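Pseudouridine synthase (Pyrococcus abyssi, PDB 2AUS) probably isomerises uridine to pseudouridine in RNA, as a TruB-family synthase of the archaeal Cbf5 type. Local coordinates at residues S86-V91 with F208-T213; E109-M114 with R201-G206; V155-I160 with L169-V174; Y179-I184 with A195-L200. One frame throughout, in Å; residues are numbered along the deposited sequence.

Overall arrangement
Following the chain from the N terminus, 86-91 opens the widest loop, which interaction 1 closes at 208-213. Nested inside it, interaction 2 joins 109-114 to 201-206. Within that second loop lie interactions 3 and 4, one after the other: 3 closes the hairpin of 155-160 and 169-174, and 4 brings 195-200 back against the start of helix 180-191. None of the loops cross. Strands 152-164, 167-174, 108-116, 195-205 and 208-209 are consecutive neighbours in one antiparallel sheet, so interactions 2 and 3 sit side by side in it. Interaction 4 packs the helix on it, and interaction 1 ties its 208-209 edge to strand 88-93 of a second, mixed sheet.

Interaction 1 (S86-V91 with F208-T213)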
loop_
_atom_site.group_PDB
_atom_site.type_symbol
_atom_site.label_atom_id
_atom_site.label_comp_id
_atom_site.label_asym_id
_atom_site.label_seq_id
_atom_site.Cartn_x
_atom_site.Cartn_y
_atom_site.Cartn_z
ATOM N N SER A 86 -5.547 -8.866 -10.439
ATOM C CA SER A 86 -4.212 -9.450 -10.360
ATOM C C SER A 86 -4.025 -10.448 -11.503
ATOM O O SER A 86 -4.945 -10.689 -12.286
ATOM C CB SER A 86 -4.024 -10.163 -9.018
ATOM O OG SER A 86 -4.782 -11.355 -8.971
ATOM N N GLY A 87 -2.830 -11.025 -11.597
ATOM C CA GLY A 87 -2.581 -12.010 -12.633
ATOM C C GLY A 87 -1.643 -11.634 -13.769
ATOM O O GLY A 87 -0.951 -10.614 -13.744
ATOM N N VAL A 88 -1.661 -12.485 -14.788
ATOM C CA VAL A 88 -0.825 -12.353 -15.970
ATOM C C VAL A 88 -0.771 -10.964 -16.578
ATOM O O VAL A 88 -1.745 -10.465 -17.148
ATOM C CB VAL A 88 -1.262 -13.366 -17.038
ATOM C CG1 VAL A 88 -0.385 -13.244 -18.281
ATOM C CG2 VAL A 88 -1.168 -14.773 -16.461
ATOM N N LEU A 89 0.389 -10.336 -16.446
ATOM C CA LEU A 89 0.609 -9.010 -17.001
ATOM C C LEU A 89 1.916 -9.027 -17.785
ATOM O O LEU A 89 2.999 -8.862 -17.215
ATOM C CB LEU A 89 0.696 -7.954 -15.890
ATOM C CG LEU A 89 0.890 -6.542 -16.439
ATOM C CD1 LEU A 89 -0.392 -6.090 -17.129
ATOM C CD2 LEU A 89 1.256 -5.593 -15.320
ATOM N N PRO A 90 1.836 -9.245 -19.106
ATOM C CA PRO A 90 3.063 -9.268 -19.905
ATOM C C PRO A 90 3.683 -7.876 -19.945
ATOM O O PRO A 90 3.011 -6.895 -20.273
ATOM C CB PRO A 90 2.576 -9.712 -21.282
ATOM C CG PRO A 90 1.380 -10.545 -20.967
ATOM C CD PRO A 90 0.691 -9.714 -19.898
ATOM N N VAL A 91 4.958 -7.788 -19.598
ATOM C CA VAL A 91 5.650 -6.509 -19.616
ATOM C C VAL A 91 6.875 -6.641 -20.518
ATOM O O VAL A 91 7.822 -7.363 -20.189
ATOM C CB VAL A 91 6.097 -6.084 -18.192
ATOM C CG1 VAL A 91 6.758 -4.715 -18.235
ATOM C CG2 VAL A 91 4.897 -6.042 -17.259
ATOM N N PHE A 208 0.923 -16.027 -22.763
ATOM C CA PHE A 208 1.331 -15.937 -21.364
ATOM C C PHE A 208 0.296 -16.533 -20.423
ATOM O O PHE A 208 -0.870 -16.144 -20.424
ATOM C CB PHE A 208 1.620 -14.482 -20.985
ATOM C CG PHE A 208 2.702 -13.860 -21.814
ATOM C CD1 PHE A 208 2.407 -13.262 -23.035
ATOM C CD2 PHE A 208 4.029 -13.924 -21.400
ATOM C CE1 PHE A 208 3.422 -12.740 -23.835
ATOM C CE2 PHE A 208 5.052 -13.408 -22.190
ATOM C CZ PHE A 208 4.749 -12.812 -23.414
ATOM N N LYS A 209 0.736 -17.487 -19.611
ATOM C CA LYS A 209 -0.155 -18.147 -18.676
ATOM C C LYS A 209 0.557 -18.471 -17.370
ATOM O O LYS A 209 1.768 -18.258 -17.236
ATOM C CB LYS A 209 -0.697 -19.432 -19.300
ATOM C CG LYS A 209 0.377 -20.445 -19.629
ATOM C CD LYS A 209 -0.210 -21.752 -20.155
ATOM C CE LYS A 209 -0.902 -21.564 -21.496
ATOM N NZ LYS A 209 -1.354 -22.864 -22.087
ATOM N N GLU A 210 -0.205 -18.980 -16.409
ATOM C CA GLU A 210 0.335 -19.347 -15.106
ATOM C C GLU A 210 1.134 -20.635 -15.192
ATOM O O GLU A 210 0.608 -21.729 -14.976
ATOM C CB GLU A 210 -0.795 -19.518 -14.091
ATOM C CG GLU A 210 -1.459 -18.222 -13.681
ATOM C CD GLU A 210 -2.454 -18.429 -12.561
ATOM O OE1 GLU A 210 -3.543 -18.981 -12.820
ATOM O OE2 GLU A 210 -2.143 -18.050 -11.418
ATOM N N ASP A 211 2.408 -20.496 -15.521
ATOM C CA ASP A 211 3.302 -21.635 -15.624
ATOM C C ASP A 211 4.614 -21.240 -14.959
ATOM O O ASP A 211 4.665 -20.236 -14.245
ATOM C CB ASP A 211 3.508 -22.015 -17.088
ATOM C CG ASP A 211 4.073 -20.876 -17.921
ATOM O OD1 ASP A 211 4.024 -20.989 -19.164
ATOM O OD2 ASP A 211 4.568 -19.881 -17.344
ATOM N N GLU A 212 5.676 -22.004 -15.189
ATOM C CA GLU A 212 6.940 -21.687 -14.540
ATOM C C GLU A 212 7.475 -20.296 -14.853
ATOM O O GLU A 212 8.279 -19.763 -14.091
ATOM C CB GLU A 212 8.009 -22.740 -14.873
ATOM C CG GLU A 212 8.555 -22.711 -16.293
ATOM C CD GLU A 212 7.514 -23.069 -17.338
ATOM O OE1 GLU A 212 6.686 -23.970 -17.072
ATOM O OE2 GLU A 212 7.536 -22.458 -18.432
ATOM N N THR A 213 7.028 -19.691 -15.952
ATOM C CA THR A 213 7.527 -18.363 -16.314
ATOM C C THR A 213 6.842 -17.201 -15.606
ATOM O O THR A 213 7.292 -16.059 -15.716
ATOM C CB THR A 213 7.437 -18.111 -17.830
ATOM O OG1 THR A 213 6.066 -17.956 -18.213
ATOM C CG2 THR A 213 8.055 -19.275 -18.598
#
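The Phe208 ring carries Pro90 on one face: Pro90 CB stands 3.9 Å above the ring plane, displaced toward the rim near Phe208 CD1 and CE1. It makes a CH-pi contact, with CB 4.0 Å from the centroid of the Phe208 ring and 13° off its normal. Pro90 CG leans over the base of the same ring, 3.6 Å from Phe208 CD1. Phe208 CG is anti to its own carbonyl carbon (chi1 -59°), which brings the ring in front of the proline; Leu103, Lys245 and Asn50 also touch the Phe208 side chain. An alanine in place of Phe208 would probably leave Pro90 without the aromatic surface it rests on and open a gap between the two strands. The contact joins two sheets of the synthase: strand 208-209 is an outer strand of the antiparallel one, left through an Asx turn at Asp211, and strand 88-93, entered through a corner at Gly87, belongs to a mixed one. No hydrogen bond links the two segments; Val88 meets Phe208 at about a right angle, with its CG1 methyl 3.6 Å from Phe208 CB. The other methyl, Val88 CG2, reaches toward Glu210 CG at 4.4 Å. The Glu210 carboxylate turns elsewhere, to Arg201 and to basic and aromatic side chains of another protein chain.

Interaction 2 (E109-M114 with R201-G206)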
loop_
_atom_site.group_PDB
_atom_site.type_symbol
_atom_site.label_atom_id
_atom_site.label_comp_id
_atom_site.label_asym_id
_atom_site.label_seq_id
_atom_site.Cartn_x
_atom_site.Cartn_y
_atom_site.Cartn_z
ATOM N N GLU A 109 -7.938 -15.329 -20.587
ATOM C CA GLU A 109 -8.651 -16.174 -19.654
ATOM C C GLU A 109 -8.579 -15.521 -18.288
ATOM O O GLU A 109 -7.549 -14.959 -17.897
ATOM C CB GLU A 109 -8.028 -17.569 -19.583
ATOM C CG GLU A 109 -8.836 -18.546 -18.731
ATOM C CD GLU A 109 -8.112 -19.861 -18.494
ATOM O OE1 GLU A 109 -7.053 -19.847 -17.824
ATOM O OE2 GLU A 109 -8.597 -20.901 -18.989
ATOM N N TYR A 110 -9.682 -15.593 -17.559
ATOM C CA TYR A 110 -9.747 -15.003 -16.234
ATOM C C TYR A 110 -10.415 -15.969 -15.278
ATOM O O TYR A 110 -11.086 -16.917 -15.686
ATOM C CB TYR A 110 -10.597 -13.735 -16.262
ATOM C CG TYR A 110 -10.072 -12.601 -17.104
ATOM C CD1 TYR A 110 -9.297 -11.593 -16.540
ATOM C CD2 TYR A 110 -10.389 -12.509 -18.459
ATOM C CE1 TYR A 110 -8.855 -10.515 -17.296
ATOM C CE2 TYR A 110 -9.949 -11.432 -19.228
ATOM C CZ TYR A 110 -9.183 -10.438 -18.640
ATOM O OH TYR A 110 -8.740 -9.365 -19.384
ATOM N N VAL A 111 -10.211 -15.722 -13.994
ATOM C CA VAL A 111 -10.876 -16.484 -12.959
ATOM C C VAL A 111 -11.568 -15.358 -12.216
ATOM O O VAL A 111 -10.931 -14.379 -11.827
ATOM C CB VAL A 111 -9.897 -17.227 -12.044
ATOM C CG1 VAL A 111 -10.638 -17.757 -10.816
ATOM C CG2 VAL A 111 -9.300 -18.398 -12.802
ATOM N N ALA A 112 -12.875 -15.478 -12.037
ATOM C CA ALA A 112 -13.617 -14.416 -11.388
ATOM C C ALA A 112 -14.590 -14.885 -10.337
ATOM O O ALA A 112 -15.161 -15.970 -10.424
ATOM C CB ALA A 112 -14.361 -13.597 -12.438
ATOM N N LEU A 113 -14.769 -14.033 -9.341
ATOM C CA LEU A 113 -15.692 -14.303 -8.260
ATOM C C LEU A 113 -16.890 -13.369 -8.443
ATOM O O LEU A 113 -16.771 -12.152 -8.329
ATOM C CB LEU A 113 -15.023 -14.039 -6.913
ATOM C CG LEU A 113 -15.962 -14.156 -5.710
ATOM C CD1 LEU A 113 -16.641 -15.515 -5.722
ATOM C CD2 LEU A 113 -15.168 -13.962 -4.420
ATOM N N MET A 114 -18.044 -13.954 -8.726
ATOM C CA MET A 114 -19.256 -13.177 -8.930
ATOM C C MET A 114 -20.150 -13.283 -7.702
ATOM O O MET A 114 -20.375 -14.373 -7.177
ATOM C CB MET A 114 -20.003 -13.697 -10.162
ATOM C CG MET A 114 -21.442 -13.193 -10.291
ATOM S SD MET A 114 -22.220 -13.739 -11.824
ATOM C CE MET A 114 -22.622 -15.460 -11.430
ATOM N N ARG A 201 -9.025 -12.126 -11.610
ATOM C CA ARG A 201 -7.621 -12.476 -11.783
ATOM C C ARG A 201 -7.419 -12.998 -13.201
ATOM O O ARG A 201 -8.105 -13.925 -13.630
ATOM C CB ARG A 201 -7.205 -13.558 -10.781
ATOM C CG ARG A 201 -5.759 -14.031 -10.946
ATOM C CD ARG A 201 -5.393 -15.101 -9.926
ATOM N NE ARG A 201 -4.096 -15.717 -10.211
ATOM C CZ ARG A 201 -2.923 -15.104 -10.064
ATOM N NH1 ARG A 201 -2.878 -13.854 -9.631
ATOM N NH2 ARG A 201 -1.790 -15.741 -10.359
ATOM N N ARG A 202 -6.494 -12.393 -13.937
ATOM C CA ARG A 202 -6.225 -12.846 -15.291
ATOM C C ARG A 202 -5.276 -14.036 -15.194
ATOM O O ARG A 202 -4.223 -13.957 -14.561
ATOM C CB ARG A 202 -5.583 -11.737 -16.122
ATOM C CG ARG A 202 -5.285 -12.163 -17.557
ATOM C CD ARG A 202 -4.323 -11.200 -18.227
ATOM N NE ARG A 202 -5.013 -10.044 -18.767
ATOM C CZ ARG A 202 -4.420 -8.942 -19.201
ATOM N NH1 ARG A 202 -3.100 -8.817 -19.159
ATOM N NH2 ARG A 202 -5.164 -7.969 -19.698
ATOM N N THR A 203 -5.660 -15.141 -15.817
ATOM C CA THR A 203 -4.855 -16.347 -15.774
ATOM C C THR A 203 -4.189 -16.628 -17.101
ATOM O O THR A 203 -3.398 -17.557 -17.210
ATOM C CB THR A 203 -5.708 -17.566 -15.391
ATOM O OG1 THR A 203 -6.775 -17.719 -16.337
ATOM C CG2 THR A 203 -6.279 -17.388 -13.990
ATOM N N ARG A 204 -4.505 -15.822 -18.109
ATOM C CA ARG A 204 -3.920 -16.025 -19.420
ATOM C C ARG A 204 -4.123 -14.855 -20.368
ATOM O O ARG A 204 -5.187 -14.243 -20.412
ATOM C CB ARG A 204 -4.507 -17.296 -20.040
ATOM C CG ARG A 204 -3.984 -17.653 -21.414
ATOM C CD ARG A 204 -4.364 -19.085 -21.756
ATOM N NE ARG A 204 -3.898 -19.484 -23.081
ATOM C CZ ARG A 204 -2.627 -19.448 -23.474
ATOM N NH1 ARG A 204 -1.678 -19.028 -22.643
ATOM N NH2 ARG A 204 -2.301 -19.834 -24.701
ATOM N N SER A 205 -3.074 -14.536 -21.115
ATOM C CA SER A 205 -3.129 -13.477 -22.111
ATOM C C SER A 205 -2.285 -13.949 -23.276
ATOM O O SER A 205 -1.050 -13.926 -23.215
ATOM C CB SER A 205 -2.568 -12.165 -21.581
ATOM O OG SER A 205 -2.581 -11.207 -22.626
ATOM N N GLY A 206 -2.955 -14.392 -24.333
ATOM C CA GLY A 206 -2.238 -14.887 -25.490
ATOM C C GLY A 206 -1.360 -16.043 -25.054
ATOM O O GLY A 206 -1.838 -16.979 -24.412
#
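Glu109 reaches across to Thr203, whose OG1 donates to Glu109 OE1 at 2.6 Å. The hydroxyl comes to the anti side of the carboxylate, 17° out of its plane, and the other oxygen, OE2, is bound by Tyr157 OH, two strands away. Glu109 CB lies beside Arg204 CB, at 3.6 Å. Chi1 of 58° sets Thr203 OG1 between its backbone N and carbonyl carbon, facing that carboxylate, and turns Thr203 CG2 to Val111 CG2, packed tightly at 3.4 Å. Thr203 and Arg204 both face Glu109 in a classic beta bulge between antiparallel strands 108-116 and 195-205: Glu109 O takes Thr203 N at 2.8 Å and Arg204 N more weakly, and Glu109 N donates to Arg204 O. Past it, regular pairing resumes, with Val111 N giving a 2.8 Å bond to Arg201 O and Arg201 N returning one to Val111 O. On the opposite face of the sheet Tyr110 and Arg202 run side by side, with Tyr110 CE1 3.7 Å from Arg202 CB and ring and guanidinium planes 62° apart. Tyr110 OH lies at the guanidinium edge, while Arg202 binds Val88 O through NH1 and a phosphate ion through NH2.

Interaction 3 (V155-I160 with L169-V174); sequences VYYIEI and LFRVGV
Tyr157 lays its ring across the hollow left by Gly173, which has no side chain to hold it off. Gly173 CA makes a CH-pi contact 3.6 Å from the centroid of the Tyr157 ring, 18° off its normal, while the edge of that ring meets Arg171 CG. Chi1 of 59°, placing Tyr157 CG between the backbone N and carbonyl carbon, swings the ring over the neighbouring strand. An alanine here would probably uncover Gly173 and leave Arg171 CG without the ring edge beside it. Tyr156 and Tyr157 both face Gly173, forming a classic beta bulge in the hairpin of strands 152-164 and 167-174. Further along the same face Arg171, bent at chi3, turns NH1 to Glu159 OE1 in a 3.0 Å salt bridge, the carboxylate and guanidinium planes 53° apart. On the other face, turned to helices 122-131 and 180-191, Val172 CG2 rests against both Val155 CG1 (3.7 Å) and Ile158 CG1, and Ile158 CG2 settles 3.9 Å from Phe170 CD1.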
loop_
_atom_site.group_PDB
_atom_site.type_symbol
_atom_site.label_atom_id
_atom_site.label_comp_id
_atom_site.label_asym_id
_atom_site.label_seq_id
_atom_site.Cartn_x
_atom_site.Cartn_y
_atom_site.Cartn_z
ATOM N N VAL A 155 -17.228 -15.122 -26.029
ATOM C CA VAL A 155 -16.854 -15.824 -24.815
ATOM C C VAL A 155 -16.653 -17.272 -25.255
ATOM O O VAL A 155 -17.601 -17.951 -25.631
ATOM C CB VAL A 155 -17.977 -15.748 -23.767
ATOM C CG1 VAL A 155 -17.616 -16.583 -22.544
ATOM C CG2 VAL A 155 -18.206 -14.301 -23.366
ATOM N N TYR A 156 -15.414 -17.735 -25.224
ATOM C CA TYR A 156 -15.099 -19.088 -25.654
ATOM C C TYR A 156 -15.567 -20.168 -24.696
ATOM O O TYR A 156 -15.924 -21.267 -25.121
ATOM C CB TYR A 156 -13.597 -19.209 -25.877
ATOM C CG TYR A 156 -13.082 -18.227 -26.904
ATOM C CD1 TYR A 156 -13.495 -18.301 -28.235
ATOM C CD2 TYR A 156 -12.195 -17.211 -26.543
ATOM C CE1 TYR A 156 -13.039 -17.386 -29.180
ATOM C CE2 TYR A 156 -11.729 -16.294 -27.482
ATOM C CZ TYR A 156 -12.158 -16.386 -28.796
ATOM O OH TYR A 156 -11.715 -15.475 -29.728
ATOM N N TYR A 157 -15.563 -19.859 -23.403
ATOM C CA TYR A 157 -15.988 -20.822 -22.403
ATOM C C TYR A 157 -16.147 -20.211 -21.023
ATOM O O TYR A 157 -15.457 -19.260 -20.661
ATOM C CB TYR A 157 -14.999 -21.997 -22.336
ATOM C CG TYR A 157 -13.568 -21.613 -22.002
ATOM C CD1 TYR A 157 -13.175 -21.338 -20.689
ATOM C CD2 TYR A 157 -12.606 -21.526 -23.003
ATOM C CE1 TYR A 157 -11.852 -20.990 -20.386
ATOM C CE2 TYR A 157 -11.289 -21.178 -22.716
ATOM C CZ TYR A 157 -10.916 -20.912 -21.408
ATOM O OH TYR A 157 -9.600 -20.583 -21.140
ATOM N N ILE A 158 -17.091 -20.762 -20.273
ATOM C CA ILE A 158 -17.362 -20.339 -18.913
ATOM C C ILE A 158 -17.428 -21.622 -18.109
ATOM O O ILE A 158 -18.367 -22.402 -18.247
ATOM C CB ILE A 158 -18.708 -19.606 -18.786
ATOM C CG1 ILE A 158 -18.624 -18.243 -19.469
ATOM C CG2 ILE A 158 -19.070 -19.441 -17.320
ATOM C CD1 ILE A 158 -19.908 -17.440 -19.387
ATOM N N GLU A 159 -16.410 -21.846 -17.288
ATOM C CA GLU A 159 -16.331 -23.032 -16.457
ATOM C C GLU A 159 -16.548 -22.661 -14.991
ATOM O O GLU A 159 -15.714 -22.002 -14.374
ATOM C CB GLU A 159 -14.964 -23.685 -16.640
ATOM C CG GLU A 159 -14.575 -24.651 -15.536
ATOM C CD GLU A 159 -13.109 -25.042 -15.607
ATOM O OE1 GLU A 159 -12.250 -24.133 -15.681
ATOM O OE2 GLU A 159 -12.815 -26.257 -15.576
ATOM N N ILE A 160 -17.680 -23.079 -14.438
ATOM C CA ILE A 160 -17.984 -22.798 -13.042
ATOM C C ILE A 160 -17.152 -23.712 -12.154
ATOM O O ILE A 160 -17.257 -24.936 -12.229
ATOM C CB ILE A 160 -19.476 -23.016 -12.743
ATOM C CG1 ILE A 160 -20.305 -22.003 -13.533
ATOM C CG2 ILE A 160 -19.735 -22.882 -11.246
ATOM C CD1 ILE A 160 -21.795 -22.139 -13.356
ATOM N N LEU A 169 -17.667 -18.802 -8.310
ATOM C CA LEU A 169 -16.278 -18.732 -8.737
ATOM C C LEU A 169 -16.210 -19.432 -10.095
ATOM O O LEU A 169 -16.509 -20.625 -10.203
ATOM C CB LEU A 169 -15.379 -19.450 -7.721
ATOM C CG LEU A 169 -13.892 -19.577 -8.069
ATOM C CD1 LEU A 169 -13.230 -18.205 -8.056
ATOM C CD2 LEU A 169 -13.206 -20.503 -7.064
ATOM N N PHE A 170 -15.826 -18.702 -11.137
ATOM C CA PHE A 170 -15.760 -19.322 -12.451
ATOM C C PHE A 170 -14.574 -18.885 -13.286
ATOM O O PHE A 170 -13.984 -17.832 -13.053
ATOM C CB PHE A 170 -17.059 -19.063 -13.217
ATOM C CG PHE A 170 -17.260 -17.630 -13.630
ATOM C CD1 PHE A 170 -16.948 -17.214 -14.920
ATOM C CD2 PHE A 170 -17.800 -16.706 -12.740
ATOM C CE1 PHE A 170 -17.177 -15.896 -15.325
ATOM C CE2 PHE A 170 -18.031 -15.389 -13.132
ATOM C CZ PHE A 170 -17.720 -14.984 -14.430
ATOM N N ARG A 171 -14.223 -19.727 -14.250
ATOM C CA ARG A 171 -13.118 -19.461 -15.157
ATOM C C ARG A 171 -13.752 -19.151 -16.501
ATOM O O ARG A 171 -14.709 -19.807 -16.904
ATOM C CB ARG A 171 -12.216 -20.690 -15.258
ATOM C CG ARG A 171 -11.225 -20.652 -16.409
ATOM C CD ARG A 171 -10.312 -21.869 -16.365
ATOM N NE ARG A 171 -9.273 -21.705 -15.356
ATOM C CZ ARG A 171 -8.953 -22.617 -14.444
ATOM N NH1 ARG A 171 -9.598 -23.777 -14.400
ATOM N NH2 ARG A 171 -7.977 -22.370 -13.575
ATOM N N VAL A 172 -13.234 -18.139 -17.186
ATOM C CA VAL A 172 -13.794 -17.752 -18.466
ATOM C C VAL A 172 -12.732 -17.403 -19.495
ATOM O O VAL A 172 -11.777 -16.682 -19.198
ATOM C CB VAL A 172 -14.750 -16.537 -18.294
ATOM C CG1 VAL A 172 -14.014 -15.384 -17.636
ATOM C CG2 VAL A 172 -15.300 -16.110 -19.637
ATOM N N GLY A 173 -12.902 -17.937 -20.701
ATOM C CA GLY A 173 -11.988 -17.656 -21.791
ATOM C C GLY A 173 -12.738 -16.663 -22.655
ATOM O O GLY A 173 -13.925 -16.862 -22.926
ATOM N N VAL A 174 -12.068 -15.597 -23.084
ATOM C CA VAL A 174 -12.720 -14.576 -23.886
ATOM C C VAL A 174 -11.852 -13.998 -24.997
ATOM O O VAL A 174 -10.624 -14.087 -24.967
ATOM C CB VAL A 174 -13.172 -13.395 -23.006
ATOM C CG1 VAL A 174 -14.107 -13.882 -21.910
ATOM C CG2 VAL A 174 -11.944 -12.698 -22.399
#

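Interaction 4 (Y179-I184 with A195-L200)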
loop_
_atom_site.group_PDB
_atom_site.type_symbol
_atom_site.label_atom_id
_atom_site.label_comp_id
_atom_site.label_asym_id
_atom_site.label_seq_id
_atom_site.Cartn_x
_atom_site.Cartn_y
_atom_site.Cartn_z
ATOM N N TYR A 179 -14.949 -7.271 -21.682
ATOM C CA TYR A 179 -14.987 -6.747 -20.321
ATOM C C TYR A 179 -15.693 -7.746 -19.412
ATOM O O TYR A 179 -16.891 -8.000 -19.567
ATOM C CB TYR A 179 -15.738 -5.414 -20.294
ATOM C CG TYR A 179 -15.048 -4.301 -21.049
ATOM C CD1 TYR A 179 -15.726 -3.121 -21.364
ATOM C CD2 TYR A 179 -13.702 -4.402 -21.410
ATOM C CE1 TYR A 179 -15.081 -2.066 -22.018
ATOM C CE2 TYR A 179 -13.049 -3.356 -22.061
ATOM C CZ TYR A 179 -13.744 -2.194 -22.359
ATOM O OH TYR A 179 -13.099 -1.157 -22.998
ATOM N N ILE A 180 -14.957 -8.305 -18.457
ATOM C CA ILE A 180 -15.537 -9.281 -17.548
ATOM C C ILE A 180 -16.571 -8.675 -16.615
ATOM O O ILE A 180 -17.586 -9.306 -16.316
ATOM C CB ILE A 180 -14.458 -9.973 -16.704
ATOM C CG1 ILE A 180 -13.343 -10.490 -17.619
ATOM C CG2 ILE A 180 -15.078 -11.122 -15.909
ATOM C CD1 ILE A 180 -13.831 -11.377 -18.753
ATOM N N ARG A 181 -16.323 -7.452 -16.153
ATOM C CA ARG A 181 -17.261 -6.793 -15.254
ATOM C C ARG A 181 -18.629 -6.686 -15.929
ATOM O O ARG A 181 -19.663 -6.949 -15.308
ATOM C CB ARG A 181 -16.764 -5.397 -14.865
ATOM C CG ARG A 181 -17.638 -4.726 -13.803
ATOM C CD ARG A 181 -17.209 -3.294 -13.492
ATOM N NE ARG A 181 -15.965 -3.226 -12.727
ATOM C CZ ARG A 181 -15.813 -3.690 -11.489
ATOM N NH1 ARG A 181 -16.829 -4.268 -10.856
ATOM N NH2 ARG A 181 -14.642 -3.569 -10.873
ATOM N N SER A 182 -18.626 -6.304 -17.204
ATOM C CA SER A 182 -19.864 -6.170 -17.973
ATOM C C SER A 182 -20.504 -7.541 -18.165
ATOM O O SER A 182 -21.725 -7.691 -18.064
ATOM C CB SER A 182 -19.572 -5.533 -19.338
ATOM O OG SER A 182 -20.728 -5.535 -20.160
ATOM N N LEU A 183 -19.672 -8.539 -18.448
ATOM C CA LEU A 183 -20.147 -9.902 -18.630
ATOM C C LEU A 183 -20.883 -10.343 -17.364
ATOM O O LEU A 183 -21.970 -10.926 -17.429
ATOM C CB LEU A 183 -18.976 -10.850 -18.881
ATOM C CG LEU A 183 -19.338 -12.340 -18.878
ATOM C CD1 LEU A 183 -20.171 -12.659 -20.110
ATOM C CD2 LEU A 183 -18.079 -13.188 -18.863
ATOM N N ILE A 184 -20.290 -10.062 -16.209
ATOM C CA ILE A 184 -20.907 -10.446 -14.948
ATOM C C ILE A 184 -22.197 -9.668 -14.732
ATOM O O ILE A 184 -23.183 -10.218 -14.247
ATOM C CB ILE A 184 -19.935 -10.233 -13.754
ATOM C CG1 ILE A 184 -18.835 -11.306 -13.800
ATOM C CG2 ILE A 184 -20.694 -10.286 -12.423
ATOM C CD1 ILE A 184 -17.886 -11.295 -12.619
ATOM N N ALA A 195 -25.830 -8.978 -10.313
ATOM C CA ALA A 195 -24.572 -9.527 -9.838
ATOM C C ALA A 195 -23.453 -8.494 -9.839
ATOM O O ALA A 195 -23.469 -7.533 -10.613
ATOM C CB ALA A 195 -24.181 -10.717 -10.686
ATOM N N HIS A 196 -22.482 -8.711 -8.961
ATOM C CA HIS A 196 -21.338 -7.823 -8.822
ATOM C C HIS A 196 -20.060 -8.647 -8.933
ATOM O O HIS A 196 -19.995 -9.764 -8.418
ATOM C CB HIS A 196 -21.388 -7.146 -7.447
ATOM C CG HIS A 196 -20.209 -6.271 -7.154
ATOM N ND1 HIS A 196 -19.999 -5.065 -7.791
ATOM C CD2 HIS A 196 -19.185 -6.417 -6.279
ATOM C CE1 HIS A 196 -18.898 -4.506 -7.319
ATOM N NE2 HIS A 196 -18.386 -5.306 -6.401
ATOM N N MET A 197 -19.053 -8.105 -9.613
ATOM C CA MET A 197 -17.769 -8.792 -9.740
ATOM C C MET A 197 -16.927 -8.453 -8.498
ATOM O O MET A 197 -16.369 -7.359 -8.399
ATOM C CB MET A 197 -17.041 -8.338 -11.009
ATOM C CG MET A 197 -15.744 -9.081 -11.266
ATOM S SD MET A 197 -14.992 -8.618 -12.843
ATOM C CE MET A 197 -14.277 -7.014 -12.392
ATOM N N ALA A 198 -16.848 -9.393 -7.557
ATOM C CA ALA A 198 -16.109 -9.181 -6.313
ATOM C C ALA A 198 -14.599 -9.256 -6.458
ATOM O O ALA A 198 -13.865 -8.592 -5.731
ATOM C CB ALA A 198 -16.563 -10.178 -5.259
ATOM N N GLU A 199 -14.126 -10.071 -7.390
ATOM C CA GLU A 199 -12.691 -10.213 -7.578
ATOM C C GLU A 199 -12.409 -10.756 -8.965
ATOM O O GLU A 199 -13.185 -11.543 -9.502
ATOM C CB GLU A 199 -12.129 -11.164 -6.516
ATOM C CG GLU A 199 -10.633 -11.038 -6.308
ATOM C CD GLU A 199 -10.106 -12.033 -5.294
ATOM O OE1 GLU A 199 -10.762 -12.219 -4.245
ATOM O OE2 GLU A 199 -9.033 -12.625 -5.545
ATOM N N LEU A 200 -11.280 -10.346 -9.529
ATOM C CA LEU A 200 -10.900 -10.771 -10.867
ATOM C C LEU A 200 -9.399 -11.036 -10.949
ATOM O O LEU A 200 -8.601 -10.263 -10.434
ATOM C CB LEU A 200 -11.265 -9.675 -11.870
ATOM C CG LEU A 200 -11.614 -10.045 -13.315
ATOM C CD1 LEU A 200 -10.959 -9.044 -14.241
ATOM C CD2 LEU A 200 -11.177 -11.464 -13.642
HETATM O O HOH W 1 -19.189 -5.512 -10.555
#
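Ile180, in the first turn of the helix, sets its CG2 methyl 4.0 Å from Met197 SD, the two side chains crossing at about a right angle. Its CB lies loosely by Leu200 CD1. Arg181 follows, and Met197 CE sits 3.7 Å above the centre of the Arg181 guanidinium plane; the methionine's bend at chi3 (77°) puts the methyl there. At the edge of that plane a water accepts weakly from Arg181 NH1, and Met197 N also donates to it, at 2.8 Å, so the water bridges helix and strand. Here helix 180-191 packs against the antiparallel sheet through strand 195-205, where Ala198 and Glu199 both face Leu113 in a classic beta bulge. One turn later Ile184 meets the other flank of Met197, its CD1 tight against Met197 CG at 3.4 Å. The second branch of Ile184, CG2, comes within 3.9 Å of Ala195 CB, while Met114 of strand 108-116 and Phe170 of strand 167-174 also touch this isoleucine.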